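Local coordinates for cytochrome c-550 (Paracoccus denitrificans, PDB 1COT), which binds a covalently attached heme c and probably carries electrons between partners in electron transport, at residues Val43-Lys46 against Ile47-Glu51. Numbering follows the deposited sequence.
Sequences VGRK and IASEE. With HEC (heme c), chain B.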
loop_
_atom_site.group_PDB
_atom_site.type_symbol
_atom_site.label_atom_id
_atom_site.label_comp_id
_atom_site.label_asym_id
_atom_site.label_seq_id
_atom_site.Cartn_x
_atom_site.Cartn_y
_atom_site.Cartn_z
ATOM N N VAL A 43 0.327 6.047 -4.373
ATOM C CA VAL A 43 -0.922 6.780 -4.489
ATOM C C VAL A 43 -1.183 7.063 -5.953
ATOM O O VAL A 43 -0.339 7.639 -6.643
ATOM C CB VAL A 43 -0.908 8.074 -3.682
ATOM C CG1 VAL A 43 -2.277 8.745 -3.710
ATOM C CG2 VAL A 43 -0.469 7.798 -2.247
ATOM N N GLY A 44 -2.356 6.664 -6.431
ATOM C CA GLY A 44 -2.730 6.858 -7.811
ATOM C C GLY A 44 -2.326 5.668 -8.668
ATOM O O GLY A 44 -2.705 5.577 -9.840
ATOM N N ARG A 45 -1.583 4.734 -8.093
ATOM C CA ARG A 45 -1.173 3.567 -8.859
ATOM C C ARG A 45 -2.261 2.498 -8.873
ATOM O O ARG A 45 -2.950 2.308 -7.874
ATOM C CB ARG A 45 0.047 3.019 -8.159
ATOM C CG ARG A 45 0.644 1.783 -8.765
ATOM C CD ARG A 45 2.016 1.587 -8.140
ATOM N NE ARG A 45 2.028 0.606 -7.068
ATOM C CZ ARG A 45 3.035 0.511 -6.196
ATOM N NH1 ARG A 45 4.094 1.318 -6.256
ATOM N NH2 ARG A 45 2.978 -0.417 -5.250
ATOM N N LYS A 46 -2.404 1.772 -9.987
ATOM C CA LYS A 46 -3.395 0.709 -10.066
ATOM C C LYS A 46 -3.087 -0.340 -9.003
ATOM O O LYS A 46 -1.928 -0.671 -8.755
ATOM C CB LYS A 46 -3.296 0.016 -11.422
ATOM C CG LYS A 46 -4.410 -0.979 -11.703
ATOM C CD LYS A 46 -4.301 -1.657 -13.068
ATOM C CE LYS A 46 -5.549 -2.411 -13.474
ATOM N NZ LYS A 46 -5.893 -3.475 -12.520
ATOM N N ILE A 47 -4.116 -0.860 -8.350
ATOM C CA ILE A 47 -3.916 -1.875 -7.320
ATOM C C ILE A 47 -3.120 -3.057 -7.859
ATOM O O ILE A 47 -3.335 -3.457 -9.003
ATOM C CB ILE A 47 -5.287 -2.460 -6.955
ATOM C CG1 ILE A 47 -6.308 -1.370 -6.635
ATOM C CG2 ILE A 47 -5.187 -3.477 -5.830
ATOM C CD1 ILE A 47 -5.959 -0.558 -5.389
ATOM N N ALA A 48 -2.241 -3.626 -7.030
ATOM C CA ALA A 48 -1.424 -4.790 -7.369
ATOM C C ALA A 48 -0.848 -4.682 -8.762
ATOM O O ALA A 48 -1.041 -5.575 -9.587
ATOM C CB ALA A 48 -2.269 -6.055 -7.258
ATOM N N SER A 49 -0.143 -3.590 -9.029
ATOM C CA SER A 49 0.411 -3.435 -10.359
ATOM C C SER A 49 1.924 -3.401 -10.398
ATOM O O SER A 49 2.493 -3.148 -11.461
ATOM C CB SER A 49 -0.202 -2.271 -11.115
ATOM O OG SER A 49 0.141 -1.066 -10.468
ATOM N N GLU A 50 2.592 -3.650 -9.257
ATOM C CA GLU A 50 4.055 -3.640 -9.230
ATOM C C GLU A 50 4.573 -4.798 -10.079
ATOM O O GLU A 50 4.189 -5.958 -9.925
ATOM C CB GLU A 50 4.757 -3.571 -7.855
ATOM C CG GLU A 50 6.148 -4.244 -7.839
ATOM C CD GLU A 50 7.096 -3.735 -6.785
ATOM O OE1 GLU A 50 6.892 -2.471 -6.516
ATOM O OE2 GLU A 50 7.954 -4.411 -6.244
ATOM N N GLU A 51 5.449 -4.443 -11.003
ATOM C CA GLU A 51 6.054 -5.389 -11.913
ATOM C C GLU A 51 6.993 -6.338 -11.189
ATOM O O GLU A 51 7.823 -5.909 -10.390
ATOM C CB GLU A 51 6.800 -4.560 -12.978
ATOM C CG GLU A 51 7.285 -5.341 -14.206
ATOM C CD GLU A 51 8.176 -4.478 -15.060
ATOM O OE1 GLU A 51 8.442 -3.321 -14.790
ATOM O OE2 GLU A 51 8.617 -5.107 -16.119
HETATM FE FE HEC B . 2.390 -3.853 3.161
HETATM C CHA HEC B . 1.151 -4.809 0.187
HETATM C CHB HEC B . 1.129 -0.767 2.726
HETATM C CHC HEC B . 3.638 -2.892 6.170
HETATM C CHD HEC B . 3.795 -6.901 3.591
HETATM N NA HEC B . 1.338 -2.954 1.762
HETATM C C1A HEC B . 0.924 -3.541 0.572
HETATM C C2A HEC B . 0.192 -2.566 -0.204
HETATM C C3A HEC B . 0.170 -1.415 0.493
HETATM C C4A HEC B . 0.885 -1.661 1.705
HETATM C CMA HEC B . -0.476 -0.103 0.115
HETATM C CAA HEC B . -0.427 -2.832 -1.550
HETATM C CBA HEC B . 0.582 -2.447 -2.643
HETATM C CGA HEC B . 0.096 -2.547 -4.092
HETATM O O1A HEC B . 1.028 -2.603 -4.847
HETATM O O2A HEC B . -1.050 -2.564 -4.468
HETATM N NB HEC B . 2.379 -2.212 4.246
HETATM C C1B HEC B . 1.844 -1.028 3.842
HETATM C C2B HEC B . 2.081 -0.060 4.869
HETATM C C3B HEC B . 2.768 -0.671 5.821
HETATM C C4B HEC B . 2.942 -2.004 5.435
HETATM C CMB HEC B . 1.564 1.389 4.796
HETATM C CAB HEC B . 3.138 -0.097 7.129
HETATM C CBB HEC B . 2.111 0.481 8.062
HETATM N NC HEC B . 3.443 -4.682 4.579
HETATM C C1C HEC B . 3.894 -4.149 5.757
HETATM C C2C HEC B . 4.680 -5.118 6.491
HETATM C C3C HEC B . 4.729 -6.243 5.744
HETATM C C4C HEC B . 3.978 -5.962 4.559
HETATM C CMC HEC B . 5.318 -4.877 7.854
HETATM C CAC HEC B . 5.422 -7.552 6.014
HETATM C CBC HEC B . 5.647 -8.232 7.327
HETATM N ND HEC B . 2.432 -5.543 2.116
HETATM C C1D HEC B . 3.088 -6.695 2.466
HETATM C C2D HEC B . 2.895 -7.681 1.420
HETATM C C3D HEC B . 2.167 -7.060 0.472
HETATM C C4D HEC B . 1.863 -5.744 0.908
HETATM C CMD HEC B . 3.416 -9.101 1.425
HETATM C CAD HEC B . 1.618 -7.680 -0.754
HETATM C CBD HEC B . 0.185 -8.098 -0.298
HETATM C CGD HEC B . -0.530 -9.115 -1.105
HETATM O O1D HEC B . -0.133 -9.558 -2.156
HETATM O O2D HEC B . -1.629 -9.485 -0.618
HETATM O O HOH W 1 0.082 -1.341 -7.137
HETATM O O HOH W 2 -3.430 -4.642 -11.631
#
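The pocket for one heme c propionate is lined on one side by the turn 45-49, where Lys46 meets Ser49 and from which the Arg45 side chain runs to the propionate. Ser49 OG donates to Lys46 O at 2.7 Å, 30° out of the carbonyl plane; chi1 of 65° sets the hydroxyl between backbone N and carbonyl carbon, facing that oxygen. The hydroxyl also lies 3.4 Å from Arg45 CG, alongside the aliphatic part of the arginine. Beyond it the Arg45 chain, extended through chi2, bends at chi3 and brings NH2 to heme O1A at 3.0 Å in a nearly straight bond (163°), with the carboxylate carbon at the guanidinium edge. Ala48 N takes the second propionate oxygen, O2A, at 3.0 Å. In this class I cytochrome c fold the loop before helix 57-65 thus grips both oxygens, and Tyr55, Gly56, Trp71 and Lys99 supply further bonds to the heme. A bridging water accepts from Arg45 NE (2.8 Å) and Ser49 N and donates to Lys46 O and O1A. Replacing Arg45 by an alanine would probably leave O1A without its guanidinium mate and the water without one of its donors. Glu50 OE1 stands 4.6 Å from Arg45 NH2, well out of the guanidinium plane, so the opposite charges probably attract only at a distance; the backbone of Asn38 serves both side chains, its N-H bonding Glu50 OE1 and its carbonyl O bonding Arg45 NH1. A second water accepts from Lys46 NZ and donates to Ile47 O.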